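Local coordinates for addiction module toxin RelE (Helicobacter pylori, PDB 4LTT), which probably acts as an RNA-cleaving toxin of the RelE family, YafQ subfamily, in a type II toxin-antitoxin system, and can bind copper, at residues Leu4-Phe10 and Glu75-Leu81; Phe22-Leu27 and Ile61-Leu67. All blocks are in the same frame, centred on the assembly; numbering follows the deposited sequence.

How the contacts relate
Contact 1 encloses contact 2 along the chain: it joins the first strand and the start of helix 8-19 to strand 75-82, while contact 2 sets the loop and first turn of helix 25-35 against the turn that leads into strand 65-72. Their centres lie about 14 Å apart, on opposite sides of the middle of the chain. Strands 65-72 and 75-82 are neighbours in one mixed sheet, and the contacts meet there: Leu81 CD1 packs on Val65 CG1 at 3.6 Å and Phe10 CE1 on Leu67 CD1 at 3.8 Å. Together they bring the two long helices, successive in the chain, onto strands 75-82 and 65-72 of this RelE-family fold.

Contact 1 of 2, residues Leu4-Phe10 and Glu75-Leu81; sequences LNLKKSF and ELILLRL
Ser9 OG donates to Leu79 O across 2.7 Å, in the carbonyl plane, at the point where the first helix begins. With chi1 at 50°, OG stands between the backbone N and the carbonyl carbon of its own residue, which turns the hydroxyl down onto strand 75-82. Earlier in the segment the pairing is a parallel ladder. Asn5 straddles Ile77 of the neighbouring strand, its N giving a bond to Leu76 O (2.9 Å) and its O taking one from Leu78 N, and Lys7 N, at the helix N-cap position, continues the run to Leu78 O at 3.1 Å. The Asn5 side chain adds a bond from ND2 to Glu75 OE1 at 3.0 Å; the carboxylate oxygen lies in the amide plane, but the donor arrives 38° above the carboxylate plane.

On the face of Leu4, Leu6 and Leu78 the packing is apolar and close: Leu6 CD2 presses on Leu78 CD1 at 3.3 Å, tighter than usual for two methyls. Phe10, CG anti to the backbone N (chi1 170°), lays one ring face over Leu78 CB, a CH-pi contact 3.9 Å from the centroid, while CE1 meets Leu81 CB obliquely. On the other face, the bent chain of Lys7 brings CE against Ile77 CG2 at 3.7 Å.

Arg80 and Leu79 form a classic beta bulge opposite Val68, and Arg80 NE is salt-bridged to Asp13 of helix 8-19. Strand 3-6 lies at one edge of the mixed sheet, beside strand 75-82; helix 25-35 covers Leu4, Leu76 and Leu78 through Arg35, Leu34 and Ile31, and Tyr69 of strand 65-72 touches Leu76 and Leu78.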
# COMPACT_ATOMS: atom_id res chain seq x y z
N LEU A 4 -8.11 1.03 -10.23
CA LEU A 4 -7.01 0.35 -9.56
C LEU A 4 -6.01 -0.14 -10.50
O LEU A 4 -6.34 -0.68 -11.59
CB LEU A 4 -7.53 -0.87 -8.86
CG LEU A 4 -7.96 -0.78 -7.49
CD1 LEU A 4 -8.42 -2.14 -6.89
CD2 LEU A 4 -6.77 -0.30 -6.58
N ASN A 5 -4.77 0.04 -10.20
CA ASN A 5 -3.67 -0.50 -10.92
C ASN A 5 -2.78 -1.29 -9.98
O ASN A 5 -2.03 -0.72 -9.23
CB ASN A 5 -2.96 0.63 -11.64
CG ASN A 5 -1.79 0.16 -12.48
OD1 ASN A 5 -1.31 -0.95 -12.33
ND2 ASN A 5 -1.30 1.03 -13.35
N LEU A 6 -2.90 -2.62 -9.97
CA LEU A 6 -2.08 -3.48 -9.13
C LEU A 6 -0.81 -3.83 -9.88
O LEU A 6 -0.85 -4.60 -10.87
CB LEU A 6 -2.84 -4.77 -8.83
CG LEU A 6 -4.08 -4.63 -7.96
CD1 LEU A 6 -4.57 -5.96 -7.42
CD2 LEU A 6 -4.13 -3.57 -6.89
N LYS A 7 0.30 -3.31 -9.47
CA LYS A 7 1.57 -3.67 -10.15
C LYS A 7 1.87 -5.14 -9.83
O LYS A 7 1.50 -5.65 -8.78
CB LYS A 7 2.69 -2.75 -9.66
CG LYS A 7 2.45 -1.26 -10.04
CD LYS A 7 2.32 -1.05 -11.54
CE LYS A 7 2.17 0.34 -12.05
NZ LYS A 7 2.70 0.35 -13.47
N LYS A 8 2.63 -5.78 -10.71
CA LYS A 8 2.99 -7.16 -10.45
C LYS A 8 3.78 -7.32 -9.15
O LYS A 8 3.64 -8.33 -8.46
CB LYS A 8 3.72 -7.76 -11.66
CG LYS A 8 2.80 -8.00 -12.85
CD LYS A 8 1.82 -9.14 -12.72
CE LYS A 8 0.73 -8.90 -13.80
NZ LYS A 8 1.01 -9.58 -15.11
N SER A 9 4.56 -6.32 -8.81
CA SER A 9 5.36 -6.36 -7.53
C SER A 9 4.35 -6.46 -6.34
O SER A 9 4.56 -7.24 -5.37
CB SER A 9 6.23 -5.09 -7.36
OG SER A 9 5.52 -3.88 -7.55
N PHE A 10 3.25 -5.71 -6.43
CA PHE A 10 2.25 -5.76 -5.38
C PHE A 10 1.54 -7.11 -5.34
O PHE A 10 1.30 -7.68 -4.28
CB PHE A 10 1.20 -4.64 -5.60
CG PHE A 10 0.00 -4.76 -4.69
CD1 PHE A 10 -0.03 -4.20 -3.44
CD2 PHE A 10 -1.12 -5.52 -5.11
CE1 PHE A 10 -1.14 -4.34 -2.59
CE2 PHE A 10 -2.20 -5.69 -4.25
CZ PHE A 10 -2.20 -5.08 -3.00
N GLU A 75 -5.66 6.85 -11.64
CA GLU A 75 -5.42 5.53 -11.07
C GLU A 75 -4.97 5.62 -9.64
O GLU A 75 -4.23 6.57 -9.26
CB GLU A 75 -4.35 4.76 -11.89
CG GLU A 75 -4.75 4.43 -13.32
CD GLU A 75 -3.66 3.59 -13.97
OE1 GLU A 75 -2.45 3.78 -13.74
OE2 GLU A 75 -4.06 2.62 -14.69
N LEU A 76 -5.33 4.59 -8.87
CA LEU A 76 -4.65 4.29 -7.64
C LEU A 76 -3.71 3.15 -7.91
O LEU A 76 -4.16 2.05 -8.26
CB LEU A 76 -5.68 3.89 -6.56
CG LEU A 76 -4.99 3.40 -5.25
CD1 LEU A 76 -4.18 4.49 -4.61
CD2 LEU A 76 -6.03 2.94 -4.31
N ILE A 77 -2.42 3.43 -7.89
CA ILE A 77 -1.36 2.44 -8.16
C ILE A 77 -0.96 1.81 -6.86
O ILE A 77 -0.49 2.51 -5.96
CB ILE A 77 -0.17 3.12 -8.85
CG1 ILE A 77 -0.54 3.75 -10.19
CG2 ILE A 77 0.93 2.08 -9.09
CD1 ILE A 77 0.48 4.81 -10.64
N LEU A 78 -1.05 0.49 -6.77
CA LEU A 78 -0.54 -0.23 -5.63
C LEU A 78 0.76 -0.88 -5.97
O LEU A 78 0.84 -1.64 -6.92
CB LEU A 78 -1.55 -1.29 -5.18
CG LEU A 78 -2.97 -0.74 -4.88
CD1 LEU A 78 -3.78 -1.81 -4.15
CD2 LEU A 78 -2.91 0.50 -3.94
N LEU A 79 1.82 -0.43 -5.29
CA LEU A 79 3.19 -0.80 -5.61
C LEU A 79 3.75 -1.96 -4.79
O LEU A 79 4.33 -2.90 -5.35
CB LEU A 79 4.09 0.44 -5.49
CG LEU A 79 5.51 0.22 -6.02
CD1 LEU A 79 5.41 0.17 -7.51
CD2 LEU A 79 6.47 1.35 -5.58
N ARG A 80 3.68 -1.86 -3.46
CA ARG A 80 4.29 -2.88 -2.61
C ARG A 80 3.37 -3.05 -1.44
O ARG A 80 2.63 -2.15 -1.02
CB ARG A 80 5.66 -2.42 -2.00
CG ARG A 80 6.82 -2.21 -2.95
CD ARG A 80 7.13 -3.46 -3.71
NE ARG A 80 7.44 -4.63 -2.87
CZ ARG A 80 8.63 -5.05 -2.44
NH1 ARG A 80 9.74 -4.38 -2.77
NH2 ARG A 80 8.72 -6.21 -1.81
N LEU A 81 3.47 -4.23 -0.81
CA LEU A 81 2.75 -4.53 0.42
C LEU A 81 3.63 -5.45 1.23
O LEU A 81 3.84 -6.62 0.86
CB LEU A 81 1.46 -5.24 0.05
CG LEU A 81 0.52 -5.56 1.26
CD1 LEU A 81 -0.12 -4.29 1.85
CD2 LEU A 81 -0.58 -6.57 0.82

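Contact 2 of 2, residues Phe22-Leu27 and Ile61-Leu67; sequences FDDSVL and IKPDVLL
Leu27 and Ile61 meet through their outer methyls, CD1 to CD1 at 3.9 Å, with the two side chains slanting across each other. The same Leu27 CD1 also touches Leu67 CD2 at 4.1 Å, so one branch of the leucine bridges the corner of the chain and the strand that follows. Beside it comes Phe22, whose CG lies anti to the backbone N (chi1 179°) and carries the ring in toward the turn. Its edge faces Ile61: CZ stands 4.2 Å from CG2, near the ring plane, and the two side chains cross at about a right angle. CE1 approaches Val65 CG1 obliquely at 4.1 Å. Val26 CG1 adds a looser touch on Ile61 CG2, which therefore serves both Phe22 and the first turn of helix 25-35.

Backbone bonds set the strand-side residues in place. Lys62 to Val65 is a type I beta turn, and Val65 O accepts from both Ile61 N (2.8 Å) and Lys62 N, the signature of a classic beta bulge with Ile61 and Lys62 facing Val65. On the helix side, a side-chain to main-chain bond takes over: an Asx turn, in which Ser25 N donates to Asp23 OD1 at 3.0 Å, shapes the approach to the helix. A water joins the two segments at the outer margin, accepting from Lys62 NZ at 2.7 Å and from Asp23 N.

Further out, Leu17 of helix 8-19 packs on Phe22 and Val65, Leu81 of strand 75-82 reaches Phe22, Leu27 and Leu67, and Val30 backs Ile61. With no direct hydrogen bond between the segments, their attachment rests on apolar packing, and polar bridging comes through water at Lys62 NZ.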
# COMPACT_ATOMS: atom_id res chain seq x y z
N PHE A 22 -2.06 -13.66 6.14
CA PHE A 22 -2.60 -12.27 6.13
C PHE A 22 -4.10 -12.26 5.85
O PHE A 22 -4.59 -12.96 4.96
CB PHE A 22 -1.88 -11.57 5.00
CG PHE A 22 -2.29 -10.11 4.78
CD1 PHE A 22 -2.05 -9.19 5.77
CD2 PHE A 22 -2.91 -9.71 3.62
CE1 PHE A 22 -2.38 -7.84 5.57
CE2 PHE A 22 -3.22 -8.38 3.42
CZ PHE A 22 -2.94 -7.46 4.36
N ASP A 23 -4.78 -11.45 6.66
CA ASP A 23 -6.19 -11.15 6.51
C ASP A 23 -6.31 -9.79 5.78
O ASP A 23 -5.90 -8.79 6.36
CB ASP A 23 -6.83 -11.13 7.91
CG ASP A 23 -8.30 -10.78 7.89
OD1 ASP A 23 -8.83 -10.16 7.00
OD2 ASP A 23 -9.01 -11.07 8.92
N ASP A 24 -6.87 -9.75 4.60
CA ASP A 24 -6.92 -8.52 3.82
C ASP A 24 -8.11 -7.63 4.05
O ASP A 24 -8.34 -6.68 3.29
CB ASP A 24 -6.78 -8.89 2.33
CG ASP A 24 -7.98 -9.58 1.77
OD1 ASP A 24 -8.90 -9.92 2.56
OD2 ASP A 24 -8.03 -9.77 0.53
N SER A 25 -8.87 -7.83 5.13
CA SER A 25 -10.09 -7.06 5.30
C SER A 25 -9.81 -5.58 5.51
O SER A 25 -10.47 -4.72 4.88
CB SER A 25 -10.95 -7.67 6.34
OG SER A 25 -10.42 -7.51 7.55
N VAL A 26 -8.86 -5.24 6.37
CA VAL A 26 -8.53 -3.87 6.56
C VAL A 26 -7.92 -3.26 5.28
O VAL A 26 -8.25 -2.11 4.90
CB VAL A 26 -7.58 -3.67 7.78
CG1 VAL A 26 -7.12 -2.23 7.89
CG2 VAL A 26 -8.37 -4.08 9.03
N LEU A 27 -7.03 -3.99 4.64
CA LEU A 27 -6.48 -3.56 3.38
C LEU A 27 -7.58 -3.15 2.39
O LEU A 27 -7.48 -2.12 1.69
CB LEU A 27 -5.57 -4.59 2.74
CG LEU A 27 -5.02 -4.28 1.36
CD1 LEU A 27 -4.10 -3.05 1.39
CD2 LEU A 27 -4.27 -5.48 0.86
N ILE A 61 -0.84 -0.93 7.20
CA ILE A 61 -2.00 -1.86 7.34
C ILE A 61 -1.94 -2.61 8.67
O ILE A 61 -2.97 -2.76 9.36
CB ILE A 61 -2.07 -2.77 6.13
CG1 ILE A 61 -2.03 -2.01 4.81
CG2 ILE A 61 -3.31 -3.72 6.20
CD1 ILE A 61 -3.14 -1.02 4.55
N LYS A 62 -0.74 -3.04 9.02
CA LYS A 62 -0.40 -3.66 10.30
C LYS A 62 1.01 -3.10 10.60
O LYS A 62 1.70 -2.62 9.76
CB LYS A 62 -0.33 -5.23 10.25
CG LYS A 62 -1.52 -5.85 9.58
CD LYS A 62 -1.79 -7.23 10.14
CE LYS A 62 -0.65 -8.20 10.34
NZ LYS A 62 -1.13 -9.60 10.06
N PRO A 63 1.50 -3.32 11.84
CA PRO A 63 2.86 -2.81 12.10
C PRO A 63 3.97 -3.32 11.10
O PRO A 63 4.87 -2.53 10.70
CB PRO A 63 3.10 -3.20 13.58
CG PRO A 63 1.76 -3.41 14.16
CD PRO A 63 0.83 -3.82 13.06
N ASP A 64 3.89 -4.58 10.66
CA ASP A 64 4.87 -5.07 9.70
C ASP A 64 4.31 -5.20 8.30
O ASP A 64 4.88 -5.92 7.49
CB ASP A 64 5.40 -6.44 10.12
CG ASP A 64 6.32 -6.36 11.29
OD1 ASP A 64 6.98 -5.31 11.46
OD2 ASP A 64 6.43 -7.39 11.98
N VAL A 65 3.15 -4.57 8.04
CA VAL A 65 2.58 -4.62 6.68
C VAL A 65 2.29 -3.18 6.22
O VAL A 65 1.31 -2.58 6.70
CB VAL A 65 1.33 -5.50 6.60
CG1 VAL A 65 0.92 -5.50 5.12
CG2 VAL A 65 1.63 -6.93 6.98
N LEU A 66 3.14 -2.68 5.34
CA LEU A 66 3.05 -1.35 4.80
C LEU A 66 2.56 -1.42 3.40
O LEU A 66 3.00 -2.30 2.65
CB LEU A 66 4.41 -0.70 4.84
CG LEU A 66 5.14 -0.70 6.17
CD1 LEU A 66 6.49 -0.10 6.01
CD2 LEU A 66 4.38 -0.07 7.26
N LEU A 67 1.67 -0.51 3.01
CA LEU A 67 1.21 -0.39 1.63
C LEU A 67 1.91 0.85 1.03
O LEU A 67 1.80 1.97 1.58
CB LEU A 67 -0.31 -0.21 1.63
CG LEU A 67 -0.90 0.10 0.23
CD1 LEU A 67 -0.76 -1.09 -0.70
CD2 LEU A 67 -2.36 0.56 0.37
O HOH W 1 -3.56 -10.41 9.16